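Local coordinates for protein leucine aminopeptidase 1, chloroplastic (Solanum lycopersicum, PDB 4KSI) that removes N-terminal amino acids, preferably leucine, from peptides as a magnesium-binding M17 aminopeptidase, works as a homohexamer, regulates wound signalling and has a role in insect defence, at residues I319-N324 with W507-K512; V298-T303 with D409-T414; R138-A143 with S183-L188. All blocks are in the same frame, centred on the assembly; numbering follows the deposited sequence.

Interaction 1: I319-N324 with W507-K512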
loop_
_atom_site.group_PDB
_atom_site.type_symbol
_atom_site.label_atom_id
_atom_site.label_comp_id
_atom_site.label_asym_id
_atom_site.label_seq_id
_atom_site.Cartn_x
_atom_site.Cartn_y
_atom_site.Cartn_z
ATOM N N ILE A 319 -12.529 -1.695 10.956
ATOM C CA ILE A 319 -12.952 -2.998 11.531
ATOM C C ILE A 319 -13.394 -2.791 12.981
ATOM O O ILE A 319 -14.313 -3.431 13.407
ATOM C CB ILE A 319 -11.880 -4.104 11.414
ATOM C CG1 ILE A 319 -12.510 -5.494 11.652
ATOM C CG2 ILE A 319 -10.598 -3.785 12.236
ATOM C CD1 ILE A 319 -11.432 -6.585 11.422
ATOM N N GLU A 320 -12.719 -1.871 13.706
ATOM C CA GLU A 320 -13.013 -1.637 15.091
ATOM C C GLU A 320 -14.403 -0.975 15.299
ATOM O O GLU A 320 -14.811 -0.864 16.430
ATOM C CB GLU A 320 -11.884 -0.814 15.744
ATOM C CG GLU A 320 -11.816 0.679 15.313
ATOM C CD GLU A 320 -11.307 0.930 13.853
ATOM O OE1 GLU A 320 -10.705 0.032 13.144
ATOM O OE2 GLU A 320 -11.500 2.067 13.375
ATOM N N LEU A 321 -15.105 -0.541 14.239
ATOM C CA LEU A 321 -16.470 0.031 14.404
ATOM C C LEU A 321 -17.555 -0.940 13.936
ATOM O O LEU A 321 -18.742 -0.571 13.950
ATOM C CB LEU A 321 -16.607 1.346 13.641
ATOM C CG LEU A 321 -15.635 2.429 14.150
ATOM C CD1 LEU A 321 -15.666 3.686 13.271
ATOM C CD2 LEU A 321 -15.961 2.781 15.573
ATOM N N MET A 322 -17.170 -2.176 13.537
ATOM C CA MET A 322 -18.120 -3.062 12.839
ATOM C C MET A 322 -19.203 -3.677 13.721
ATOM O O MET A 322 -20.072 -4.421 13.221
ATOM C CB MET A 322 -17.428 -4.111 11.951
ATOM C CG MET A 322 -16.699 -3.544 10.721
ATOM S SD MET A 322 -17.847 -2.641 9.616
ATOM C CE MET A 322 -17.601 -0.902 10.067
ATOM N N LYS A 323 -19.184 -3.374 15.029
ATOM C CA LYS A 323 -20.397 -3.616 15.829
ATOM C C LYS A 323 -21.578 -2.832 15.204
ATOM O O LYS A 323 -22.741 -3.128 15.527
ATOM C CB LYS A 323 -20.209 -3.125 17.283
ATOM C CG LYS A 323 -20.039 -1.591 17.397
ATOM C CD LYS A 323 -19.791 -1.140 18.861
ATOM C CE LYS A 323 -19.664 0.400 18.928
ATOM N NZ LYS A 323 -19.255 0.809 20.339
ATOM N N ASN A 324 -21.308 -1.792 14.378
ATOM C CA ASN A 324 -22.431 -1.002 13.875
ATOM C C ASN A 324 -22.973 -1.552 12.547
ATOM O O ASN A 324 -23.867 -0.939 11.922
ATOM C CB ASN A 324 -22.061 0.468 13.728
ATOM C CG ASN A 324 -21.090 0.695 12.619
ATOM O OD1 ASN A 324 -20.844 -0.203 11.817
ATOM N ND2 ASN A 324 -20.521 1.890 12.562
ATOM N N TRP A 507 -23.814 6.006 12.303
ATOM C CA TRP A 507 -22.728 6.208 13.286
ATOM C C TRP A 507 -22.190 7.622 13.225
ATOM O O TRP A 507 -21.926 8.117 12.129
ATOM C CB TRP A 507 -21.568 5.235 13.014
ATOM C CG TRP A 507 -20.513 5.294 14.109
ATOM C CD1 TRP A 507 -19.274 5.959 14.082
ATOM C CD2 TRP A 507 -20.609 4.705 15.456
ATOM N NE1 TRP A 507 -18.626 5.821 15.291
ATOM C CE2 TRP A 507 -19.369 5.036 16.142
ATOM C CE3 TRP A 507 -21.578 3.940 16.123
ATOM C CZ2 TRP A 507 -19.137 4.663 17.457
ATOM C CZ3 TRP A 507 -21.317 3.520 17.424
ATOM C CH2 TRP A 507 -20.129 3.902 18.088
ATOM N N SER A 508 -21.998 8.300 14.354
ATOM C CA SER A 508 -21.394 9.648 14.281
ATOM C C SER A 508 -19.927 9.551 14.711
ATOM O O SER A 508 -19.643 9.254 15.899
ATOM C CB SER A 508 -22.174 10.634 15.169
ATOM O OG SER A 508 -21.411 11.777 15.470
ATOM N N ASP A 509 -19.004 9.757 13.763
ATOM C CA ASP A 509 -17.567 9.926 14.111
ATOM C C ASP A 509 -17.242 11.064 15.074
ATOM O O ASP A 509 -16.395 10.897 15.927
ATOM C CB ASP A 509 -16.700 10.067 12.868
ATOM C CG ASP A 509 -16.722 8.821 11.999
ATOM O OD1 ASP A 509 -16.465 7.699 12.496
ATOM O OD2 ASP A 509 -17.053 8.963 10.804
ATOM N N GLU A 510 -17.891 12.211 14.920
ATOM C CA GLU A 510 -17.641 13.350 15.788
ATOM C C GLU A 510 -18.121 13.034 17.216
ATOM O O GLU A 510 -17.430 13.362 18.165
ATOM C CB GLU A 510 -18.282 14.661 15.252
ATOM N N LYS A 511 -19.274 12.386 17.386
ATOM C CA LYS A 511 -19.704 12.045 18.730
ATOM C C LYS A 511 -19.127 10.721 19.242
ATOM O O LYS A 511 -19.355 10.378 20.396
ATOM C CB LYS A 511 -21.237 12.002 18.811
ATOM C CG LYS A 511 -21.895 13.377 18.774
ATOM C CD LYS A 511 -23.390 13.262 18.488
ATOM C CE LYS A 511 -24.067 14.626 18.381
ATOM N NZ LYS A 511 -25.515 14.442 18.042
ATOM N N LYS A 512 -18.463 9.946 18.368
ATOM C CA LYS A 512 -18.077 8.539 18.670
ATOM C C LYS A 512 -19.263 7.733 19.264
ATOM O O LYS A 512 -19.143 7.144 20.343
ATOM C CB LYS A 512 -16.843 8.481 19.626
ATOM C CG LYS A 512 -15.587 9.083 19.002
ATOM C CD LYS A 512 -14.348 8.978 19.871
ATOM C CE LYS A 512 -13.151 9.414 19.034
ATOM N NZ LYS A 512 -11.990 9.564 19.921
#
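Trp507 lies against the side chains of Leu321, Lys323 and Asn324. These belong to a 3-10 turn of the M17 catalytic domain, just ahead of the magnesium ligand Asp325. No hydrogen bond joins the two segments. The indole does most of the work. Its CG is anti to the backbone N (chi1 -173°), which carries the ring from strand 507-508 across to the turn. The Leu321 and Trp507 side chains cross at about a right angle, with Leu321 CD2 near the NE1-CE2 side of the indole, 4.1 Å from Trp507 NE1. Leu321 CD1 sits 4.2 Å from Asp509 OD1. Asp509 OD1 lies in the indole plane, beyond the ring edge, and forms a salt bridge with Arg318. Ser508 OG accepts from Lys511 N at 2.9 Å, an ST motif that folds the chain after the strand. Asn324 has two conformers, so the placement of its amide is less certain; in one, ND2 is 3.5 Å from Trp507 CB. Helix 197-221 closes in here, with Val220 touching both Asn324 and Trp507. Lys323 crosses the far end of the benzene part with an extended chain. Its NZ donates to Asn221 O, and its CE is 3.6 Å from Trp507 CH2.

Interaction 2: V298-T303 with D409-T414. With MG (magnesium ion), chain C.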
loop_
_atom_site.group_PDB
_atom_site.type_symbol
_atom_site.label_atom_id
_atom_site.label_comp_id
_atom_site.label_asym_id
_atom_site.label_seq_id
_atom_site.Cartn_x
_atom_site.Cartn_y
_atom_site.Cartn_z
ATOM N N VAL A 298 -36.997 -4.751 6.723
ATOM C CA VAL A 298 -35.915 -5.738 6.773
ATOM C C VAL A 298 -34.598 -5.028 7.118
ATOM O O VAL A 298 -34.257 -4.013 6.495
ATOM C CB VAL A 298 -35.830 -6.469 5.419
ATOM C CG1 VAL A 298 -34.632 -7.389 5.382
ATOM C CG2 VAL A 298 -37.133 -7.256 5.137
ATOM N N GLY A 299 -33.908 -5.471 8.172
ATOM C CA GLY A 299 -32.688 -4.778 8.609
ATOM C C GLY A 299 -31.506 -5.744 8.549
ATOM O O GLY A 299 -31.637 -6.904 8.957
ATOM N N LYS A 300 -30.367 -5.283 8.030
ATOM C CA LYS A 300 -29.170 -6.061 8.010
ATOM C C LYS A 300 -28.700 -6.181 9.450
ATOM O O LYS A 300 -28.542 -5.172 10.151
ATOM C CB LYS A 300 -28.097 -5.341 7.184
ATOM C CG LYS A 300 -26.757 -6.066 7.228
ATOM C CD LYS A 300 -25.669 -5.280 6.489
ATOM C CE LYS A 300 -24.302 -5.873 6.791
ATOM N NZ LYS A 300 -23.250 -5.088 6.089
ATOM N N GLY A 301 -28.471 -7.412 9.899
ATOM C CA GLY A 301 -28.180 -7.630 11.294
ATOM C C GLY A 301 -26.862 -8.369 11.520
ATOM O O GLY A 301 -26.813 -9.402 12.213
ATOM N N LEU A 302 -25.791 -7.796 10.992
ATOM C CA LEU A 302 -24.442 -8.321 11.261
ATOM C C LEU A 302 -23.987 -7.702 12.592
ATOM O O LEU A 302 -23.517 -6.533 12.630
ATOM C CB LEU A 302 -23.479 -7.974 10.087
ATOM C CG LEU A 302 -23.400 -9.025 8.947
ATOM C CD1 LEU A 302 -22.630 -10.269 9.401
ATOM C CD2 LEU A 302 -24.813 -9.478 8.554
ATOM N N THR A 303 -24.027 -8.492 13.668
ATOM C CA THR A 303 -23.690 -7.963 14.956
ATOM C C THR A 303 -22.186 -7.663 15.066
ATOM O O THR A 303 -21.738 -6.862 15.944
ATOM C CB THR A 303 -24.168 -8.913 16.082
ATOM O OG1 THR A 303 -23.481 -10.160 15.972
ATOM C CG2 THR A 303 -25.714 -9.128 16.059
ATOM N N ASP A 409 -35.799 -2.249 3.014
ATOM C CA ASP A 409 -34.674 -2.751 3.766
ATOM C C ASP A 409 -33.695 -1.643 4.157
ATOM O O ASP A 409 -33.457 -0.692 3.392
ATOM C CB ASP A 409 -33.984 -3.948 3.058
ATOM C CG ASP A 409 -32.966 -3.530 1.984
ATOM O OD1 ASP A 409 -31.796 -3.059 2.295
ATOM O OD2 ASP A 409 -33.299 -3.704 0.799
ATOM N N LEU A 410 -33.088 -1.782 5.339
ATOM C CA LEU A 410 -32.050 -0.846 5.736
ATOM C C LEU A 410 -30.814 -1.684 5.978
ATOM O O LEU A 410 -30.872 -2.716 6.701
ATOM C CB LEU A 410 -32.434 -0.119 7.020
ATOM C CG LEU A 410 -33.066 1.284 6.794
ATOM C CD1 LEU A 410 -34.378 1.184 6.050
ATOM C CD2 LEU A 410 -33.274 2.095 8.093
ATOM N N ALA A 411 -29.706 -1.267 5.375
ATOM C CA ALA A 411 -28.470 -1.974 5.585
ATOM C C ALA A 411 -27.283 -1.041 5.501
ATOM O O ALA A 411 -27.247 -0.149 4.649
ATOM C CB ALA A 411 -28.336 -3.081 4.546
ATOM N N THR A 412 -26.323 -1.253 6.396
ATOM C CA THR A 412 -24.973 -0.672 6.288
ATOM C C THR A 412 -24.186 -1.399 5.178
ATOM O O THR A 412 -23.363 -2.238 5.474
ATOM C CB THR A 412 -24.206 -0.841 7.605
ATOM O OG1 THR A 412 -24.392 -2.176 8.080
ATOM C CG2 THR A 412 -24.815 0.127 8.686
ATOM N N LEU A 413 -24.496 -1.158 3.918
ATOM C CA LEU A 413 -24.074 -2.114 2.921
ATOM C C LEU A 413 -22.700 -1.800 2.357
ATOM O O LEU A 413 -21.892 -2.702 2.202
ATOM C CB LEU A 413 -25.084 -2.221 1.762
ATOM C CG LEU A 413 -25.141 -3.634 1.116
ATOM C CD1 LEU A 413 -25.941 -4.633 1.988
ATOM C CD2 LEU A 413 -25.739 -3.593 -0.290
ATOM N N THR A 414 -22.420 -0.551 2.007
ATOM C CA THR A 414 -21.218 -0.316 1.181
ATOM C C THR A 414 -20.442 0.905 1.681
ATOM O O THR A 414 -21.076 1.903 2.139
ATOM C CB THR A 414 -21.530 -0.139 -0.341
ATOM O OG1 THR A 414 -22.276 1.081 -0.544
ATOM C CG2 THR A 414 -22.341 -1.319 -0.893
HETATM MG MG MG C . -21.224 -6.055 6.581
HETATM O O HOH W 1 -27.004 -2.826 9.130
HETATM O O HOH W 2 -19.744 -5.420 4.690
#
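Leu410 N donates to Val298 O at 2.8 Å, and the CA-H of Asp409 makes a weaker contact with the same oxygen. One step on, Leu410 O accepts from Lys300 N at 2.9 Å, with the CA-H of Gly299 close by. This is regular parallel pairing, Val298 beside Asp409 and Gly299 beside Leu410. Beyond it the strands part and a water fills in. It donates to Lys300 O and accepts from Thr412 N at 3.2 Å. Thr412 is the centre of an inverse gamma turn that ends the pairing.

Lys300 carries the side-chain contact. Its chain runs out straight from the backbone (chi1 175°), every later torsion extended too, and this takes NZ to the metal. CB presses on Ala411 CB at 3.5 Å, a tight carbon pair. CD then passes Thr412 OG1 at 3.7 Å, the two side chains crossing at about a right angle. At the tip, NZ binds a magnesium ion at 2.3 Å. A water is bound to the same ion at 2.5 Å. Asp325 and Glu387 are further ligands, and Asp305 also belongs to the site. Lys300 NZ lies 2.9 Å from Thr412 O. Thr412 OG1 bonds to Asp325 OD1, so this second-shell hydroxyl probably steadies a metal ligand. Asp409 turns its carboxylate away from Val298, to His499 and Trp497.

Strand 293-302 lies between 347-358 and 406-411, all parallel, and 496-501 follows on the far side of 406-411. Helix 388-401 packs on Val298 and Ala411 through Leu392, and Thr414 is the N-cap of helix 415-421.

Interaction 3: R138-A143 with S183-L188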
loop_
_atom_site.group_PDB
_atom_site.type_symbol
_atom_site.label_atom_id
_atom_site.label_comp_id
_atom_site.label_asym_id
_atom_site.label_seq_id
_atom_site.Cartn_x
_atom_site.Cartn_y
_atom_site.Cartn_z
ATOM N N ARG A 138 -32.429 20.721 36.005
ATOM C CA ARG A 138 -33.427 19.679 36.197
ATOM C C ARG A 138 -34.732 20.004 35.460
ATOM O O ARG A 138 -35.329 19.111 34.851
ATOM C CB ARG A 138 -33.652 19.498 37.698
ATOM C CG ARG A 138 -32.318 19.212 38.400
ATOM C CD ARG A 138 -32.219 19.887 39.755
ATOM N NE ARG A 138 -32.855 21.211 39.749
ATOM C CZ ARG A 138 -33.165 21.861 40.854
ATOM N NH1 ARG A 138 -32.885 21.277 42.007
ATOM N NH2 ARG A 138 -33.759 23.055 40.807
ATOM N N ASN A 139 -35.137 21.278 35.513
ATOM C CA ASN A 139 -36.362 21.763 34.915
ATOM C C ASN A 139 -36.053 22.879 33.931
ATOM O O ASN A 139 -35.539 23.956 34.320
ATOM C CB ASN A 139 -37.290 22.325 36.020
ATOM C CG ASN A 139 -37.412 21.341 37.208
ATOM O OD1 ASN A 139 -36.981 21.654 38.329
ATOM N ND2 ASN A 139 -37.875 20.097 36.932
ATOM N N ILE A 140 -36.378 22.642 32.655
ATOM C CA ILE A 140 -36.066 23.651 31.615
ATOM C C ILE A 140 -37.299 24.036 30.818
ATOM O O ILE A 140 -38.312 23.344 30.875
ATOM C CB ILE A 140 -34.904 23.152 30.705
ATOM C CG1 ILE A 140 -35.343 22.061 29.707
ATOM C CG2 ILE A 140 -33.758 22.680 31.600
ATOM C CD1 ILE A 140 -34.263 21.603 28.736
ATOM N N ALA A 141 -37.190 25.095 30.034
ATOM C CA ALA A 141 -38.233 25.497 29.118
ATOM C C ALA A 141 -37.554 25.886 27.810
ATOM O O ALA A 141 -36.389 26.298 27.829
ATOM C CB ALA A 141 -38.995 26.691 29.690
ATOM N N VAL A 142 -38.282 25.779 26.698
ATOM C CA VAL A 142 -37.787 26.233 25.388
ATOM C C VAL A 142 -38.906 27.054 24.790
ATOM O O VAL A 142 -40.080 26.662 24.901
ATOM C CB VAL A 142 -37.500 25.026 24.455
ATOM C CG1 VAL A 142 -37.040 25.492 23.078
ATOM C CG2 VAL A 142 -36.402 24.164 25.084
ATOM N N ALA A 143 -38.560 28.193 24.184
ATOM C CA ALA A 143 -39.534 28.975 23.405
ATOM C C ALA A 143 -38.845 29.491 22.162
ATOM O O ALA A 143 -37.602 29.540 22.071
ATOM C CB ALA A 143 -40.041 30.149 24.214
ATOM N N SER A 183 -27.705 11.741 34.031
ATOM C CA SER A 183 -28.344 12.985 33.506
ATOM C C SER A 183 -29.267 13.590 34.576
ATOM O O SER A 183 -29.932 12.847 35.312
ATOM C CB SER A 183 -29.129 12.689 32.205
ATOM O OG SER A 183 -29.995 13.772 31.841
ATOM N N THR A 184 -29.283 14.915 34.699
ATOM C CA THR A 184 -30.041 15.561 35.766
ATOM C C THR A 184 -31.401 16.077 35.232
ATOM O O THR A 184 -32.279 16.518 35.988
ATOM C CB THR A 184 -29.251 16.770 36.322
ATOM O OG1 THR A 184 -29.026 17.689 35.242
ATOM C CG2 THR A 184 -27.883 16.344 36.889
ATOM N N LEU A 185 -31.588 16.043 33.919
ATOM C CA LEU A 185 -32.766 16.713 33.333
ATOM C C LEU A 185 -34.029 15.891 33.678
ATOM O O LEU A 185 -34.068 14.702 33.410
ATOM C CB LEU A 185 -32.607 16.851 31.816
ATOM C CG LEU A 185 -33.791 17.494 31.143
ATOM C CD1 LEU A 185 -33.866 18.965 31.504
ATOM C CD2 LEU A 185 -33.635 17.297 29.643
ATOM N N GLU A 186 -35.045 16.555 34.215
ATOM C CA GLU A 186 -36.257 15.913 34.690
ATOM C C GLU A 186 -37.530 16.405 33.995
ATOM O O GLU A 186 -38.503 15.652 33.877
ATOM C CB GLU A 186 -36.391 16.184 36.177
ATOM C CG GLU A 186 -35.476 15.282 37.019
ATOM C CD GLU A 186 -35.453 15.643 38.502
ATOM O OE1 GLU A 186 -36.414 16.279 38.979
ATOM O OE2 GLU A 186 -34.465 15.301 39.193
ATOM N N SER A 187 -37.546 17.675 33.558
ATOM C CA SER A 187 -38.753 18.169 32.944
ATOM C C SER A 187 -38.459 19.243 31.874
ATOM O O SER A 187 -37.440 19.958 31.964
ATOM C CB SER A 187 -39.707 18.688 34.005
ATOM O OG SER A 187 -39.308 19.980 34.444
ATOM N N LEU A 188 -39.343 19.316 30.869
ATOM C CA LEU A 188 -39.241 20.294 29.769
ATOM C C LEU A 188 -40.608 20.889 29.580
ATOM O O LEU A 188 -41.573 20.151 29.383
ATOM C CB LEU A 188 -38.843 19.590 28.471
ATOM C CG LEU A 188 -39.065 20.337 27.138
ATOM C CD1 LEU A 188 -38.228 21.611 27.073
ATOM C CD2 LEU A 188 -38.789 19.414 25.959
HETATM O O HOH W 3 -38.391 17.782 38.372
HETATM O O HOH W 4 -39.505 22.189 33.110
#
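Asn139 and Ser187 sit side by side on one face of a parallel strand pair. The Asn139 side chain can be traced outward. CB lies 3.5 Å from Ser187 OG. CG is anti to its own carbonyl carbon (chi1 -48°), which brings the amide alongside the serine, and CG lies 3.6 Å from Ser187 OG. ND2 then donates to Ser187 OG at 2.9 Å, nearly in the amide plane. ND2 also donates to a water at 2.8 Å, and that water donates to Glu186 OE1. A second water takes Ile140 O and Ser187 OG together.

Just before the strands, Arg138 O accepts from two successive donors, Ser187 N at 2.9 Å and Glu186 N at a short 2.6 Å. Ile140 N continues the pairing to Ser187 O. In one of two conformers, Arg138 NH2 forms a salt bridge with Asp45.

The other face is apolar. Ile140 crosses Leu185 at about a right angle, its CG2 3.7 Å from Leu185 CD1. Leu188 CD1 reaches Val142 CG2, also at 3.7 Å. Helices 119-134 and 152-170 cover this side, with Val166 touching Leu185 and Leu188. Strand 139-144, helix 152-170 and strand 187-191 form a beta-alpha-beta crossover between neighbouring parallel strands, as expected for the macro-like alpha/beta fold of the N-terminal domain.

How the interactions relate
Interactions 1 and 2 belong to the catalytic domain and touch each other, Asn324 O lying 3.5 Å from Thr412 CG2. Both are largely buried, and their segments alternate along the chain. Interaction 2 is central sheet pairing that also builds a metal site. Interaction 1 sits beside it, with side-chain contacts alone and a second subunit nearby. Interaction 3 lies in the N-terminal domain, its centre about 29 Å from that of interaction 1 and 35 Å from that of interaction 2. It shares parallel strand pairing with interaction 2. Its more exposed face carries water bridges and an Asn139-Ser187 bond, while interaction 2 ends at a metal ion.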